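Local structure of competence protein PILN (Thermus thermophilus, 4BHQ) at residues F125-G137 against L146-G158. The protein probably forms part of the inner membrane platform that initiates type IV pilus assembly, dimerising through its periplasmic domain. Sequence-based numbering, arbitrary orientation.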
loop_
_atom_site.group_PDB
_atom_site.type_symbol
_atom_site.label_atom_id
_atom_site.label_comp_id
_atom_site.label_asym_id
_atom_site.label_seq_id
_atom_site.Cartn_x
_atom_site.Cartn_y
_atom_site.Cartn_z
ATOM N N PHE A 125 2.819 13.852 2.574
ATOM C CA PHE A 125 2.297 14.024 1.217
ATOM C C PHE A 125 2.284 15.492 0.736
ATOM O O PHE A 125 1.803 15.787 -0.340
ATOM C CB PHE A 125 0.891 13.389 1.128
ATOM C CG PHE A 125 0.950 11.882 1.227
ATOM C CD1 PHE A 125 1.278 11.115 0.119
ATOM C CD2 PHE A 125 0.817 11.242 2.482
ATOM C CE1 PHE A 125 1.348 9.707 0.226
ATOM C CE2 PHE A 125 0.892 9.870 2.585
ATOM C CZ PHE A 125 1.187 9.091 1.480
ATOM N N GLU A 126 2.804 16.396 1.552
ATOM C CA GLU A 126 2.854 17.801 1.161
ATOM C C GLU A 126 4.238 18.238 0.729
ATOM O O GLU A 126 4.364 19.186 -0.003
ATOM C CB GLU A 126 2.399 18.670 2.333
ATOM C CG GLU A 126 0.912 18.714 2.426
ATOM C CD GLU A 126 0.429 19.658 3.503
ATOM O OE1 GLU A 126 1.266 20.109 4.358
ATOM O OE2 GLU A 126 -0.818 19.943 3.463
ATOM N N THR A 127 5.256 17.526 1.186
ATOM C CA THR A 127 6.613 17.899 0.964
ATOM C C THR A 127 7.151 17.159 -0.250
ATOM O O THR A 127 8.362 17.111 -0.441
ATOM C CB THR A 127 7.499 17.563 2.190
ATOM O OG1 THR A 127 7.462 16.155 2.436
ATOM C CG2 THR A 127 7.027 18.307 3.470
ATOM N N SER A 128 6.280 16.570 -1.073
ATOM C CA SER A 128 6.764 15.959 -2.292
ATOM C C SER A 128 6.146 16.569 -3.551
ATOM O O SER A 128 4.927 16.743 -3.627
ATOM C CB SER A 128 6.527 14.461 -2.268
ATOM O OG SER A 128 6.735 13.963 -3.584
ATOM N N PRO A 129 6.971 16.842 -4.566
ATOM C CA PRO A 129 6.506 17.381 -5.849
ATOM C C PRO A 129 5.593 16.415 -6.579
ATOM O O PRO A 129 4.855 16.812 -7.468
ATOM C CB PRO A 129 7.817 17.534 -6.684
ATOM C CG PRO A 129 8.948 17.339 -5.732
ATOM C CD PRO A 129 8.418 16.517 -4.584
ATOM N N ARG A 130 5.655 15.131 -6.230
ATOM C CA ARG A 130 4.839 14.172 -6.960
ATOM C C ARG A 130 3.400 13.990 -6.328
ATOM O O ARG A 130 2.528 13.426 -6.929
ATOM C CB ARG A 130 5.646 12.901 -7.031
ATOM C CG ARG A 130 4.977 11.801 -7.810
ATOM C CD ARG A 130 5.705 11.454 -9.109
ATOM N NE ARG A 130 4.980 10.353 -9.772
ATOM C CZ ARG A 130 5.248 9.060 -9.548
ATOM N NH1 ARG A 130 6.240 8.743 -8.707
ATOM N NH2 ARG A 130 4.553 8.099 -10.182
ATOM N N PHE A 131 3.224 14.489 -5.094
ATOM C CA PHE A 131 2.015 14.250 -4.310
ATOM C C PHE A 131 1.376 15.509 -3.785
ATOM O O PHE A 131 2.048 16.506 -3.587
ATOM C CB PHE A 131 2.354 13.354 -3.077
ATOM C CG PHE A 131 2.785 11.964 -3.461
ATOM C CD1 PHE A 131 4.115 11.706 -3.722
ATOM C CD2 PHE A 131 1.849 10.946 -3.608
ATOM C CE1 PHE A 131 4.510 10.435 -4.133
ATOM C CE2 PHE A 131 2.258 9.658 -3.979
ATOM C CZ PHE A 131 3.605 9.428 -4.258
ATOM N N GLY A 132 0.044 15.461 -3.626
ATOM C CA GLY A 132 -0.700 16.450 -2.874
ATOM C C GLY A 132 -1.611 15.654 -1.955
ATOM O O GLY A 132 -1.845 14.447 -2.179
ATOM N N ILE A 133 -2.135 16.305 -0.935
ATOM C CA ILE A 133 -3.096 15.643 -0.042
ATOM C C ILE A 133 -4.238 16.616 0.268
ATOM O O ILE A 133 -3.998 17.826 0.483
ATOM C CB ILE A 133 -2.388 15.113 1.214
ATOM C CG1 ILE A 133 -3.380 14.338 2.095
ATOM C CG2 ILE A 133 -1.697 16.255 1.983
ATOM C CD1 ILE A 133 -2.771 13.438 3.164
ATOM N N GLU A 134 -5.465 16.118 0.264
ATOM C CA GLU A 134 -6.570 16.879 0.850
ATOM C C GLU A 134 -7.087 16.162 2.058
ATOM O O GLU A 134 -7.702 15.094 1.932
ATOM C CB GLU A 134 -7.677 17.143 -0.186
ATOM C CG GLU A 134 -8.849 17.854 0.473
ATOM C CD GLU A 134 -9.678 18.700 -0.495
ATOM O OE1 GLU A 134 -10.579 18.135 -1.160
ATOM O OE2 GLU A 134 -9.420 19.934 -0.538
ATOM N N PHE A 135 -6.782 16.722 3.233
ATOM C CA PHE A 135 -7.231 16.196 4.525
ATOM C C PHE A 135 -8.706 16.494 4.742
ATOM O O PHE A 135 -9.067 17.664 4.854
ATOM C CB PHE A 135 -6.338 16.814 5.599
ATOM C CG PHE A 135 -6.777 16.474 7.034
ATOM C CD1 PHE A 135 -6.915 15.165 7.435
ATOM C CD2 PHE A 135 -7.097 17.512 7.941
ATOM C CE1 PHE A 135 -7.274 14.862 8.729
ATOM C CE2 PHE A 135 -7.489 17.214 9.225
ATOM C CZ PHE A 135 -7.571 15.873 9.624
ATOM N N GLN A 136 -9.568 15.455 4.820
ATOM C CA GLN A 136 -11.007 15.675 4.922
ATOM C C GLN A 136 -11.426 15.817 6.373
ATOM O O GLN A 136 -12.355 16.524 6.700
ATOM C CB GLN A 136 -11.816 14.506 4.270
ATOM C CG GLN A 136 -11.460 14.330 2.778
ATOM C CD GLN A 136 -12.095 13.045 2.148
ATOM O OE1 GLN A 136 -11.972 11.920 2.698
ATOM N NE2 GLN A 136 -12.761 13.215 0.994
ATOM N N GLY A 137 -10.832 15.044 7.249
ATOM C CA GLY A 137 -11.263 15.128 8.625
ATOM C C GLY A 137 -10.651 14.042 9.521
ATOM O O GLY A 137 -10.098 13.065 9.042
ATOM N N LEU A 146 -7.730 6.616 19.946
ATOM C CA LEU A 146 -6.976 6.926 18.703
ATOM C C LEU A 146 -7.876 7.673 17.717
ATOM O O LEU A 146 -9.088 7.732 17.926
ATOM C CB LEU A 146 -6.464 5.642 18.042
ATOM C CG LEU A 146 -7.383 4.475 17.917
ATOM C CD1 LEU A 146 -8.328 4.763 16.753
ATOM C CD2 LEU A 146 -6.562 3.152 17.728
ATOM N N TYR A 147 -7.320 8.130 16.605
ATOM C CA TYR A 147 -8.044 8.938 15.653
ATOM C C TYR A 147 -8.406 8.182 14.406
ATOM O O TYR A 147 -7.529 7.536 13.805
ATOM C CB TYR A 147 -7.213 10.174 15.229
ATOM C CG TYR A 147 -7.086 11.122 16.360
ATOM C CD1 TYR A 147 -6.037 10.983 17.294
ATOM C CD2 TYR A 147 -8.035 12.153 16.535
ATOM C CE1 TYR A 147 -5.906 11.867 18.377
ATOM C CE2 TYR A 147 -7.938 13.024 17.636
ATOM C CZ TYR A 147 -6.869 12.865 18.563
ATOM O OH TYR A 147 -6.744 13.746 19.618
ATOM N N THR A 148 -9.687 8.221 14.021
ATOM C CA THR A 148 -10.017 7.833 12.632
ATOM C C THR A 148 -9.811 9.061 11.776
ATOM O O THR A 148 -9.890 10.205 12.270
ATOM C CB THR A 148 -11.473 7.328 12.550
ATOM O OG1 THR A 148 -12.335 8.312 13.115
ATOM C CG2 THR A 148 -11.633 6.055 13.404
ATOM N N PHE A 149 -9.531 8.876 10.502
ATOM C CA PHE A 149 -9.349 10.010 9.645
ATOM C C PHE A 149 -9.683 9.639 8.231
ATOM O O PHE A 149 -9.737 8.422 7.865
ATOM C CB PHE A 149 -7.915 10.626 9.743
ATOM C CG PHE A 149 -6.806 9.773 9.079
ATOM C CD1 PHE A 149 -6.184 8.751 9.769
ATOM C CD2 PHE A 149 -6.452 10.017 7.724
ATOM C CE1 PHE A 149 -5.173 7.956 9.198
ATOM C CE2 PHE A 149 -5.426 9.255 7.120
ATOM C CZ PHE A 149 -4.763 8.220 7.880
ATOM N N SER A 150 -9.914 10.653 7.418
ATOM C CA SER A 150 -10.034 10.471 5.981
ATOM C C SER A 150 -9.338 11.525 5.210
ATOM O O SER A 150 -9.235 12.709 5.629
ATOM C CB SER A 150 -11.525 10.354 5.559
ATOM O OG SER A 150 -12.155 11.609 5.682
ATOM N N ALA A 151 -8.809 11.100 4.067
ATOM C CA ALA A 151 -8.011 11.966 3.223
ATOM C C ALA A 151 -8.044 11.470 1.792
ATOM O O ALA A 151 -8.260 10.281 1.523
ATOM C CB ALA A 151 -6.545 12.039 3.732
ATOM N N ARG A 152 -7.768 12.379 0.868
ATOM C CA ARG A 152 -7.515 12.025 -0.537
ATOM C C ARG A 152 -6.056 12.414 -0.866
ATOM O O ARG A 152 -5.644 13.506 -0.512
ATOM C CB ARG A 152 -8.506 12.765 -1.453
ATOM C CG ARG A 152 -9.887 12.080 -1.431
ATOM C CD ARG A 152 -10.974 12.914 -2.206
ATOM N NE ARG A 152 -11.039 14.228 -1.557
ATOM C CZ ARG A 152 -11.874 15.214 -1.835
ATOM N NH1 ARG A 152 -12.758 15.089 -2.823
ATOM N NH2 ARG A 152 -11.808 16.338 -1.105
ATOM N N VAL A 153 -5.315 11.493 -1.518
ATOM C CA VAL A 153 -3.944 11.770 -1.988
ATOM C C VAL A 153 -3.896 11.820 -3.521
ATOM O O VAL A 153 -4.323 10.869 -4.188
ATOM C CB VAL A 153 -2.915 10.745 -1.426
ATOM C CG1 VAL A 153 -1.591 10.790 -2.199
ATOM C CG2 VAL A 153 -2.647 11.054 0.059
ATOM N N GLY A 154 -3.345 12.911 -4.081
ATOM C CA GLY A 154 -3.239 13.008 -5.534
ATOM C C GLY A 154 -1.777 12.725 -5.948
ATOM O O GLY A 154 -0.853 13.072 -5.256
ATOM N N VAL A 155 -1.612 12.028 -7.084
ATOM C CA VAL A 155 -0.299 11.703 -7.610
ATOM C C VAL A 155 -0.177 12.178 -9.057
ATOM O O VAL A 155 -1.043 11.905 -9.888
ATOM C CB VAL A 155 -0.053 10.145 -7.585
ATOM C CG1 VAL A 155 1.472 9.878 -7.787
ATOM C CG2 VAL A 155 -0.521 9.613 -6.218
ATOM N N THR A 156 0.928 12.889 -9.297
ATOM C CA THR A 156 1.311 13.409 -10.640
ATOM C C THR A 156 1.938 12.356 -11.508
ATOM O O THR A 156 2.454 11.347 -11.015
ATOM C CB THR A 156 2.375 14.514 -10.588
ATOM O OG1 THR A 156 3.588 13.932 -10.131
ATOM C CG2 THR A 156 1.958 15.653 -9.645
ATOM N N GLY A 157 1.884 12.599 -12.815
ATOM C CA GLY A 157 2.534 11.735 -13.800
ATOM C C GLY A 157 4.032 11.631 -13.570
ATOM O O GLY A 157 4.656 10.659 -14.013
ATOM N N GLY A 158 4.602 12.620 -12.869
ATOM C CA GLY A 158 6.002 12.579 -12.409
ATOM C C GLY A 158 6.991 13.000 -13.483
ATOM O O GLY A 158 6.619 13.133 -14.663
HETATM O O HOH W 1 -11.526 9.480 1.550
#
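An antiparallel beta hairpin, strand 131-141, outermost in this chain's four-stranded sheet, and its neighbour 146-156, brings Phe131 opposite Val155 and Phe135 opposite Ala151. Gly132 and Gly154, then Glu134 and Arg152, are hydrogen-bonded pairs; Glu134 N meets Arg152 O at 2.7 Å. A classic beta bulge follows, where Gln136 N and Gly137 N approach Ser150 O from the same side of its plane, and Gly137 pairs with Ser150 beyond it.

At the other end, Arg130 O receives Thr156 N almost straight (2.9 Å, 174°). The Arg130 side chain, with CG anti to the backbone N (chi1 -178°), returns NE to Thr156 O at 3.0 Å, the oxygen lying near the guanidinium plane. A leucine here has no NE, and Thr156 O would probably be left without this donor, the chain at Thr156 less firmly held.

On the apolar face, Val155 CG2 lies 3.6 Å from Phe131 CE2, the two side chains running alongside one another. Phe125 also packs on Phe60 of the second subunit, in keeping with a dimerisation domain. Val153 uses both methyls: CG1 meets the edge of the Phe131 ring, while CG2 sits over one face of Phe125, 4.0 Å from its centroid, a CH-pi contact.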